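Local coordinates for protein kojibiose phosphorylase (Gut metagenome, PDB 6W0P) that belongs to the glycoside hydrolase family 65 phosphorylases, carbohydrate-active enzymes with an N-terminal beta domain and a helical central catalytic domain, at residues Thr132-Leu144 / Tyr154-Ile167. Numbering follows the deposited sequence.
Sequences TNQAKIKIIISRL and YQMISFESDIDTDI
A135 sets its methyl against CG1 and CD1 of I163, where the type II' turn from T132 to A135 runs into the strand. At K136 a side chain stands in for a backbone acceptor: its N-H runs almost straight (173°) to OD1 of D162, 2.8 Å away, and meets that oxygen from above the carboxylate plane, while K136 O takes the N-H of D162. The aspartate turns back on the strand because its CG sits between its own N and carbonyl carbon (chi1 67°), which also lays OD2 alongside CB and CG of K136. I137 dips CD1 to within 4.0 Å of CG2 of I167, across to the strand of the second sheet. From K138 onward the backbones pair regularly, beginning with two hydrogen bonds between K138 and E160. I139 presses CD1 obliquely against F159 CD1 at 3.3 Å, and one face of that ring carries CD1 of I167. On the other side of the sheet I140 pairs doubly with S158, whose OG nestles against CB of I140, 3.4 Å off; a water links S158 OG to K138 O. S142 makes the same double pairing with M156, and a second water joins S142 OG to M156 O. The guanidinium of the buried R143 leads away from this pairing to a salt bridge with D47. L144, doubly bonded to Y154, brings CB to the edge of the Y154 ring. This is an antiparallel beta hairpin, central in the large sheet of the beta-sandwich domain characteristic of family 65 enzymes.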
ATOM      1  N   THR A 132     -40.040  36.683   7.806  1.00 45.11           N
ATOM      2  CA  THR A 132     -39.683  36.673   9.244  1.00 45.93           C
ATOM      3  C   THR A 132     -40.709  37.515  10.007  1.00 46.52           C
ATOM      4  O   THR A 132     -40.724  38.757   9.813  1.00 45.64           O
ATOM      5  CB  THR A 132     -38.245  37.159   9.473  1.00 46.54           C
ATOM      6  OG1 THR A 132     -38.126  37.470  10.868  1.00 46.45           O
ATOM      7  CG2 THR A 132     -37.868  38.342   8.600  1.00 46.22           C
ATOM      8  N   ASN A 133     -41.521  36.836  10.834  1.00 47.42           N
ATOM      9  CA  ASN A 133     -42.633  37.393  11.652  1.00 47.06           C
ATOM     10  C   ASN A 133     -43.606  38.118  10.722  1.00 46.48           C
ATOM     11  O   ASN A 133     -44.274  37.426   9.915  1.00 45.28           O
ATOM     12  CB  ASN A 133     -42.098  38.228  12.819  1.00 47.17           C
ATOM     13  CG  ASN A 133     -41.399  37.359  13.840  1.00 47.64           C
ATOM     14  OD1 ASN A 133     -41.684  36.166  13.928  1.00 49.61           O
ATOM     15  ND2 ASN A 133     -40.467  37.927  14.582  1.00 47.35           N
ATOM     16  N   GLN A 134     -43.681  39.443  10.827  1.00 47.00           N
ATOM     17  CA  GLN A 134     -44.719  40.248  10.133  1.00 49.74           C
ATOM     18  C   GLN A 134     -44.101  40.889   8.886  1.00 47.28           C
ATOM     19  O   GLN A 134     -44.817  41.602   8.206  1.00 47.64           O
ATOM     20  CB  GLN A 134     -45.307  41.312  11.075  1.00 51.41           C
ATOM     21  CG  GLN A 134     -45.843  40.759  12.396  1.00 54.14           C
ATOM     22  CD  GLN A 134     -46.667  39.503  12.221  1.00 55.56           C
ATOM     23  OE1 GLN A 134     -46.285  38.416  12.667  1.00 56.54           O
ATOM     24  NE2 GLN A 134     -47.799  39.637  11.545  1.00 57.70           N
ATOM     25  N   ALA A 135     -42.814  40.650   8.645  1.00 46.05           N
ATOM     26  CA  ALA A 135     -41.981  41.364   7.652  1.00 45.24           C
ATOM     27  C   ALA A 135     -41.642  40.432   6.492  1.00 43.78           C
ATOM     28  O   ALA A 135     -41.440  39.222   6.734  1.00 43.03           O
ATOM     29  CB  ALA A 135     -40.718  41.884   8.296  1.00 45.10           C
ATOM     30  N   LYS A 136     -41.607  41.004   5.290  1.00 42.98           N
ATOM     31  CA  LYS A 136     -40.942  40.438   4.093  1.00 43.13           C
ATOM     32  C   LYS A 136     -39.717  41.314   3.789  1.00 41.96           C
ATOM     33  O   LYS A 136     -39.912  42.517   3.440  1.00 40.26           O
ATOM     34  CB  LYS A 136     -41.926  40.379   2.922  1.00 44.66           C
ATOM     35  CG  LYS A 136     -43.159  39.549   3.207  1.00 46.51           C
ATOM     36  CD  LYS A 136     -43.946  39.214   1.979  1.00 49.04           C
ATOM     37  CE  LYS A 136     -45.335  38.724   2.343  1.00 51.47           C
ATOM     38  NZ  LYS A 136     -46.019  38.090   1.191  1.00 53.12           N
ATOM     39  N   ILE A 137     -38.512  40.758   3.978  1.00 40.18           N
ATOM     40  CA  ILE A 137     -37.227  41.462   3.711  1.00 39.29           C
ATOM     41  C   ILE A 137     -36.544  40.833   2.484  1.00 39.45           C
ATOM     42  O   ILE A 137     -36.114  39.656   2.535  1.00 37.41           O
ATOM     43  CB  ILE A 137     -36.344  41.458   4.961  1.00 39.35           C
ATOM     44  CG1 ILE A 137     -37.172  41.664   6.239  1.00 39.85           C
ATOM     45  CG2 ILE A 137     -35.239  42.495   4.821  1.00 39.27           C
ATOM     46  CD1 ILE A 137     -36.350  41.789   7.494  1.00 39.08           C
ATOM     47  N   LYS A 138     -36.483  41.598   1.398  1.00 40.26           N
ATOM     48  CA  LYS A 138     -35.718  41.237   0.177  1.00 41.32           C
ATOM     49  C   LYS A 138     -34.227  41.502   0.441  1.00 39.76           C
ATOM     50  O   LYS A 138     -33.848  42.654   0.735  1.00 37.97           O
ATOM     51  CB  LYS A 138     -36.277  42.000  -1.022  1.00 43.08           C
ATOM     52  CG  LYS A 138     -35.981  41.339  -2.358  1.00 46.55           C
ATOM     53  CD  LYS A 138     -36.008  42.314  -3.507  1.00 48.29           C
ATOM     54  CE  LYS A 138     -35.389  41.761  -4.772  1.00 49.22           C
ATOM     55  NZ  LYS A 138     -35.238  42.849  -5.762  1.00 49.86           N
ATOM     56  N   ILE A 139     -33.430  40.433   0.428  1.00 39.66           N
ATOM     57  CA  ILE A 139     -31.956  40.461   0.661  1.00 39.39           C
ATOM     58  C   ILE A 139     -31.287  40.280  -0.695  1.00 38.09           C
ATOM     59  O   ILE A 139     -31.595  39.270  -1.355  1.00 37.34           O
ATOM     60  CB  ILE A 139     -31.490  39.316   1.587  1.00 40.00           C
ATOM     61  CG1 ILE A 139     -32.314  39.201   2.872  1.00 41.01           C
ATOM     62  CG2 ILE A 139     -29.993  39.434   1.861  1.00 39.58           C
ATOM     63  CD1 ILE A 139     -32.341  40.440   3.676  1.00 41.28           C
ATOM     64  N   ILE A 140     -30.361  41.163  -1.060  1.00 38.01           N
ATOM     65  CA  ILE A 140     -29.459  40.931  -2.224  1.00 37.09           C
ATOM     66  C   ILE A 140     -28.033  40.919  -1.688  1.00 36.59           C
ATOM     67  O   ILE A 140     -27.640  41.923  -1.101  1.00 36.89           O
ATOM     68  CB  ILE A 140     -29.645  41.991  -3.320  1.00 37.38           C
ATOM     69  CG1 ILE A 140     -31.114  42.259  -3.656  1.00 37.96           C
ATOM     70  CG2 ILE A 140     -28.847  41.606  -4.554  1.00 37.13           C
ATOM     71  CD1 ILE A 140     -31.330  43.528  -4.496  1.00 37.59           C
ATOM     72  N   ILE A 141     -27.305  39.814  -1.884  1.00 36.31           N
ATOM     73  CA  ILE A 141     -25.875  39.679  -1.485  1.00 35.60           C
ATOM     74  C   ILE A 141     -25.046  39.501  -2.753  1.00 35.24           C
ATOM     75  O   ILE A 141     -25.232  38.507  -3.469  1.00 34.65           O
ATOM     76  CB  ILE A 141     -25.681  38.546  -0.469  1.00 35.28           C
ATOM     77  CG1 ILE A 141     -26.559  38.781   0.757  1.00 35.53           C
ATOM     78  CG2 ILE A 141     -24.217  38.382  -0.104  1.00 35.42           C
ATOM     79  CD1 ILE A 141     -26.528  37.669   1.759  1.00 36.01           C
ATOM     80  N   SER A 142     -24.173  40.470  -3.009  1.00 34.78           N
ATOM     81  CA  SER A 142     -23.358  40.566  -4.238  1.00 34.61           C
ATOM     82  C   SER A 142     -21.887  40.415  -3.844  1.00 34.62           C
ATOM     83  O   SER A 142     -21.518  40.943  -2.778  1.00 34.50           O
ATOM     84  CB  SER A 142     -23.661  41.859  -4.954  1.00 34.11           C
ATOM     85  OG  SER A 142     -25.061  41.967  -5.203  1.00 33.93           O
ATOM     86  N   ARG A 143     -21.097  39.669  -4.622  1.00 34.44           N
ATOM     87  CA  ARG A 143     -19.634  39.630  -4.394  1.00 35.17           C
ATOM     88  C   ARG A 143     -18.816  39.460  -5.682  1.00 33.35           C
ATOM     89  O   ARG A 143     -19.316  38.958  -6.730  1.00 32.25           O
ATOM     90  CB  ARG A 143     -19.268  38.616  -3.306  1.00 37.48           C
ATOM     91  CG  ARG A 143     -19.836  37.217  -3.454  1.00 38.18           C
ATOM     92  CD  ARG A 143     -19.777  36.490  -2.121  1.00 39.48           C
ATOM     93  NE  ARG A 143     -19.413  35.090  -2.303  1.00 41.77           N
ATOM     94  CZ  ARG A 143     -19.612  34.106  -1.423  1.00 41.52           C
ATOM     95  NH1 ARG A 143     -20.198  34.349  -0.269  1.00 41.71           N
ATOM     96  NH2 ARG A 143     -19.239  32.869  -1.723  1.00 40.81           N
ATOM     97  N   LEU A 144     -17.571  39.902  -5.545  1.00 32.50           N
ATOM     98  CA  LEU A 144     -16.512  40.015  -6.569  1.00 32.44           C
ATOM     99  C   LEU A 144     -15.180  39.619  -5.927  1.00 32.44           C
ATOM    100  O   LEU A 144     -14.930  40.009  -4.776  1.00 32.95           O
ATOM    101  CB  LEU A 144     -16.391  41.473  -7.020  1.00 32.40           C
ATOM    102  CG  LEU A 144     -17.529  42.096  -7.813  1.00 32.56           C
ATOM    103  CD1 LEU A 144     -17.300  43.600  -7.910  1.00 33.28           C
ATOM    104  CD2 LEU A 144     -17.636  41.518  -9.212  1.00 32.56           C
ATOM    105  N   TYR A 154     -14.690  42.078  -2.681  1.00 33.54           N
ATOM    106  CA  TYR A 154     -15.757  43.056  -2.386  1.00 33.35           C
ATOM    107  C   TYR A 154     -17.068  42.315  -2.152  1.00 33.89           C
ATOM    108  O   TYR A 154     -17.362  41.292  -2.837  1.00 34.42           O
ATOM    109  CB  TYR A 154     -15.876  44.040  -3.545  1.00 32.56           C
ATOM    110  CG  TYR A 154     -14.536  44.557  -4.003  1.00 32.74           C
ATOM    111  CD1 TYR A 154     -13.727  45.279  -3.144  1.00 32.26           C
ATOM    112  CD2 TYR A 154     -14.072  44.317  -5.289  1.00 32.24           C
ATOM    113  CE1 TYR A 154     -12.492  45.747  -3.551  1.00 33.06           C
ATOM    114  CE2 TYR A 154     -12.841  44.784  -5.711  1.00 32.27           C
ATOM    115  CZ  TYR A 154     -12.056  45.526  -4.851  1.00 32.65           C
ATOM    116  OH  TYR A 154     -10.830  45.961  -5.263  1.00 32.41           O
ATOM    117  N   GLN A 155     -17.870  42.858  -1.246  1.00 34.18           N
ATOM    118  CA  GLN A 155     -19.195  42.301  -0.908  1.00 34.30           C
ATOM    119  C   GLN A 155     -20.140  43.472  -0.717  1.00 35.15           C
ATOM    120  O   GLN A 155     -19.737  44.451  -0.092  1.00 38.40           O
ATOM    121  CB  GLN A 155     -19.125  41.459   0.362  1.00 34.08           C
ATOM    122  CG  GLN A 155     -20.427  40.759   0.707  1.00 33.65           C
ATOM    123  CD  GLN A 155     -20.275  40.006   2.003  1.00 33.92           C
ATOM    124  OE1 GLN A 155     -19.794  40.549   2.997  1.00 33.69           O
ATOM    125  NE2 GLN A 155     -20.655  38.735   1.985  1.00 33.95           N
ATOM    126  N   MET A 156     -21.338  43.354  -1.254  1.00 34.49           N
ATOM    127  CA  MET A 156     -22.406  44.347  -1.092  1.00 34.63           C
ATOM    128  C   MET A 156     -23.641  43.591  -0.614  1.00 35.01           C
ATOM    129  O   MET A 156     -23.936  42.519  -1.168  1.00 34.64           O
ATOM    130  CB  MET A 156     -22.697  45.090  -2.396  1.00 34.57           C
ATOM    131  CG  MET A 156     -23.642  46.255  -2.222  1.00 34.74           C
ATOM    132  SD  MET A 156     -23.803  47.266  -3.712  1.00 34.88           S
ATOM    133  CE  MET A 156     -24.486  46.120  -4.919  1.00 34.89           C
ATOM    134  N   ILE A 157     -24.273  44.124   0.430  1.00 35.33           N
ATOM    135  CA  ILE A 157     -25.493  43.574   1.072  1.00 35.83           C
ATOM    136  C   ILE A 157     -26.531  44.698   1.105  1.00 35.99           C
ATOM    137  O   ILE A 157     -26.241  45.761   1.695  1.00 35.20           O
ATOM    138  CB  ILE A 157     -25.178  43.039   2.481  1.00 36.04           C
ATOM    139  CG1 ILE A 157     -23.977  42.093   2.481  1.00 36.25           C
ATOM    140  CG2 ILE A 157     -26.410  42.377   3.070  1.00 36.48           C
ATOM    141  CD1 ILE A 157     -23.368  41.875   3.844  1.00 36.93           C
ATOM    142  N   SER A 158     -27.684  44.456   0.485  1.00 35.97           N
ATOM    143  CA  SER A 158     -28.866  45.344   0.527  1.00 35.62           C
ATOM    144  C   SER A 158     -30.061  44.638   1.196  1.00 35.75           C
ATOM    145  O   SER A 158     -30.244  43.420   1.015  1.00 35.13           O
ATOM    146  CB  SER A 158     -29.211  45.805  -0.836  1.00 35.05           C
ATOM    147  OG  SER A 158     -29.997  44.837  -1.481  1.00 34.75           O
ATOM    148  N   PHE A 159     -30.862  45.413   1.926  1.00 35.88           N
ATOM    149  CA  PHE A 159     -32.073  44.967   2.653  1.00 36.19           C
ATOM    150  C   PHE A 159     -33.248  45.814   2.157  1.00 36.39           C
ATOM    151  O   PHE A 159     -33.086  47.046   2.040  1.00 35.39           O
ATOM    152  CB  PHE A 159     -31.853  45.139   4.158  1.00 36.02           C
ATOM    153  CG  PHE A 159     -30.726  44.333   4.759  1.00 35.47           C
ATOM    154  CD1 PHE A 159     -30.940  43.051   5.232  1.00 35.10           C
ATOM    155  CD2 PHE A 159     -29.462  44.873   4.901  1.00 35.26           C
ATOM    156  CE1 PHE A 159     -29.915  42.322   5.805  1.00 34.59           C
ATOM    157  CE2 PHE A 159     -28.435  44.140   5.469  1.00 35.01           C
ATOM    158  CZ  PHE A 159     -28.664  42.868   5.928  1.00 34.82           C
ATOM    159  N   GLU A 160     -34.372  45.194   1.810  1.00 37.36           N
ATOM    160  CA  GLU A 160     -35.605  45.970   1.515  1.00 38.95           C
ATOM    161  C   GLU A 160     -36.787  45.299   2.212  1.00 39.60           C
ATOM    162  O   GLU A 160     -37.233  44.236   1.720  1.00 39.33           O
ATOM    163  CB  GLU A 160     -35.859  46.124   0.015  1.00 39.45           C
ATOM    164  CG  GLU A 160     -37.056  47.029  -0.274  1.00 40.67           C
ATOM    165  CD  GLU A 160     -37.190  47.520  -1.709  1.00 41.02           C
ATOM    166  OE1 GLU A 160     -36.202  47.408  -2.473  1.00 40.51           O
ATOM    167  OE2 GLU A 160     -38.295  47.998  -2.062  1.00 42.10           O
ATOM    168  N   SER A 161     -37.261  45.912   3.305  1.00 40.04           N
ATOM    169  CA  SER A 161     -38.405  45.440   4.124  1.00 40.39           C
ATOM    170  C   SER A 161     -39.706  46.039   3.596  1.00 40.63           C
ATOM    171  O   SER A 161     -39.697  47.227   3.234  1.00 41.84           O
ATOM    172  CB  SER A 161     -38.210  45.795   5.573  1.00 40.59           C
ATOM    173  OG  SER A 161     -39.134  45.080   6.379  1.00 40.55           O
ATOM    174  N   ASP A 162     -40.780  45.250   3.553  1.00 41.25           N
ATOM    175  CA  ASP A 162     -42.142  45.745   3.200  1.00 42.46           C
ATOM    176  C   ASP A 162     -42.745  46.513   4.393  1.00 42.30           C
ATOM    177  O   ASP A 162     -43.706  47.243   4.163  1.00 43.31           O
ATOM    178  CB  ASP A 162     -43.062  44.628   2.671  1.00 43.05           C
ATOM    179  CG  ASP A 162     -43.446  43.550   3.684  1.00 44.47           C
ATOM    180  OD1 ASP A 162     -42.831  43.512   4.795  1.00 44.47           O
ATOM    181  OD2 ASP A 162     -44.359  42.743   3.366  1.00 44.60           O
ATOM    182  N   ILE A 163     -42.218  46.382   5.616  1.00 42.82           N
ATOM    183  CA  ILE A 163     -42.664  47.192   6.800  1.00 43.43           C
ATOM    184  C   ILE A 163     -41.450  47.808   7.482  1.00 43.17           C
ATOM    185  O   ILE A 163     -40.363  47.265   7.333  1.00 43.26           O
ATOM    186  CB  ILE A 163     -43.473  46.371   7.826  1.00 44.15           C
ATOM    187  CG1 ILE A 163     -42.655  45.215   8.402  1.00 44.38           C
ATOM    188  CG2 ILE A 163     -44.790  45.885   7.245  1.00 44.28           C
ATOM    189  CD1 ILE A 163     -43.340  44.479   9.525  1.00 44.53           C
ATOM    190  N   ASP A 164     -41.663  48.874   8.250  1.00 44.52           N
ATOM    191  CA  ASP A 164     -40.680  49.391   9.243  1.00 45.36           C
ATOM    192  C   ASP A 164     -40.306  48.240  10.185  1.00 44.63           C
ATOM    193  O   ASP A 164     -41.224  47.623  10.756  1.00 45.20           O
ATOM    194  CB  ASP A 164     -41.220  50.593  10.028  1.00 45.70           C
ATOM    195  CG  ASP A 164     -41.386  51.854   9.197  1.00 46.50           C
ATOM    196  OD1 ASP A 164     -40.707  51.970   8.157  1.00 47.03           O
ATOM    197  OD2 ASP A 164     -42.209  52.705   9.579  1.00 47.88           O
ATOM    198  N   THR A 165     -39.013  47.937  10.298  1.00 43.41           N
ATOM    199  CA  THR A 165     -38.478  46.952  11.275  1.00 43.48           C
ATOM    200  C   THR A 165     -36.985  47.205  11.496  1.00 43.91           C
ATOM    201  O   THR A 165     -36.358  47.977  10.715  1.00 44.22           O
ATOM    202  CB  THR A 165     -38.722  45.509  10.813  1.00 42.93           C
ATOM    203  OG1 THR A 165     -38.368  44.650  11.896  1.00 41.66           O
ATOM    204  CG2 THR A 165     -37.924  45.126   9.578  1.00 42.17           C
ATOM    205  N   ASP A 166     -36.440  46.541  12.506  1.00 43.82           N
ATOM    206  CA  ASP A 166     -35.024  46.621  12.930  1.00 44.44           C
ATOM    207  C   ASP A 166     -34.386  45.265  12.629  1.00 44.76           C
ATOM    208  O   ASP A 166     -35.045  44.226  12.855  1.00 44.74           O
ATOM    209  CB  ASP A 166     -34.892  46.945  14.425  1.00 45.80           C
ATOM    210  CG  ASP A 166     -35.192  48.387  14.811  1.00 47.18           C
ATOM    211  OD1 ASP A 166     -35.408  49.217  13.900  1.00 47.40           O
ATOM    212  OD2 ASP A 166     -35.206  48.672  16.036  1.00 48.22           O
ATOM    213  N   ILE A 167     -33.149  45.263  12.138  1.00 44.83           N
ATOM    214  CA  ILE A 167     -32.368  44.008  11.970  1.00 45.18           C
ATOM    215  C   ILE A 167     -30.975  44.256  12.513  1.00 44.47           C
ATOM    216  O   ILE A 167     -30.571  45.430  12.598  1.00 44.50           O
ATOM    217  CB  ILE A 167     -32.318  43.562  10.498  1.00 45.92           C
ATOM    218  CG1 ILE A 167     -31.379  44.448   9.674  1.00 46.54           C
ATOM    219  CG2 ILE A 167     -33.716  43.511   9.907  1.00 46.13           C
ATOM    220  CD1 ILE A 167     -31.116  43.911   8.288  1.00 47.95           C
TER
HETATM  221  O   HOH W   1     -32.504  44.454  -1.165  1.00 35.53           O
HETATM  222  O   HOH W   2     -25.937  43.152  -3.239  1.00 28.48           O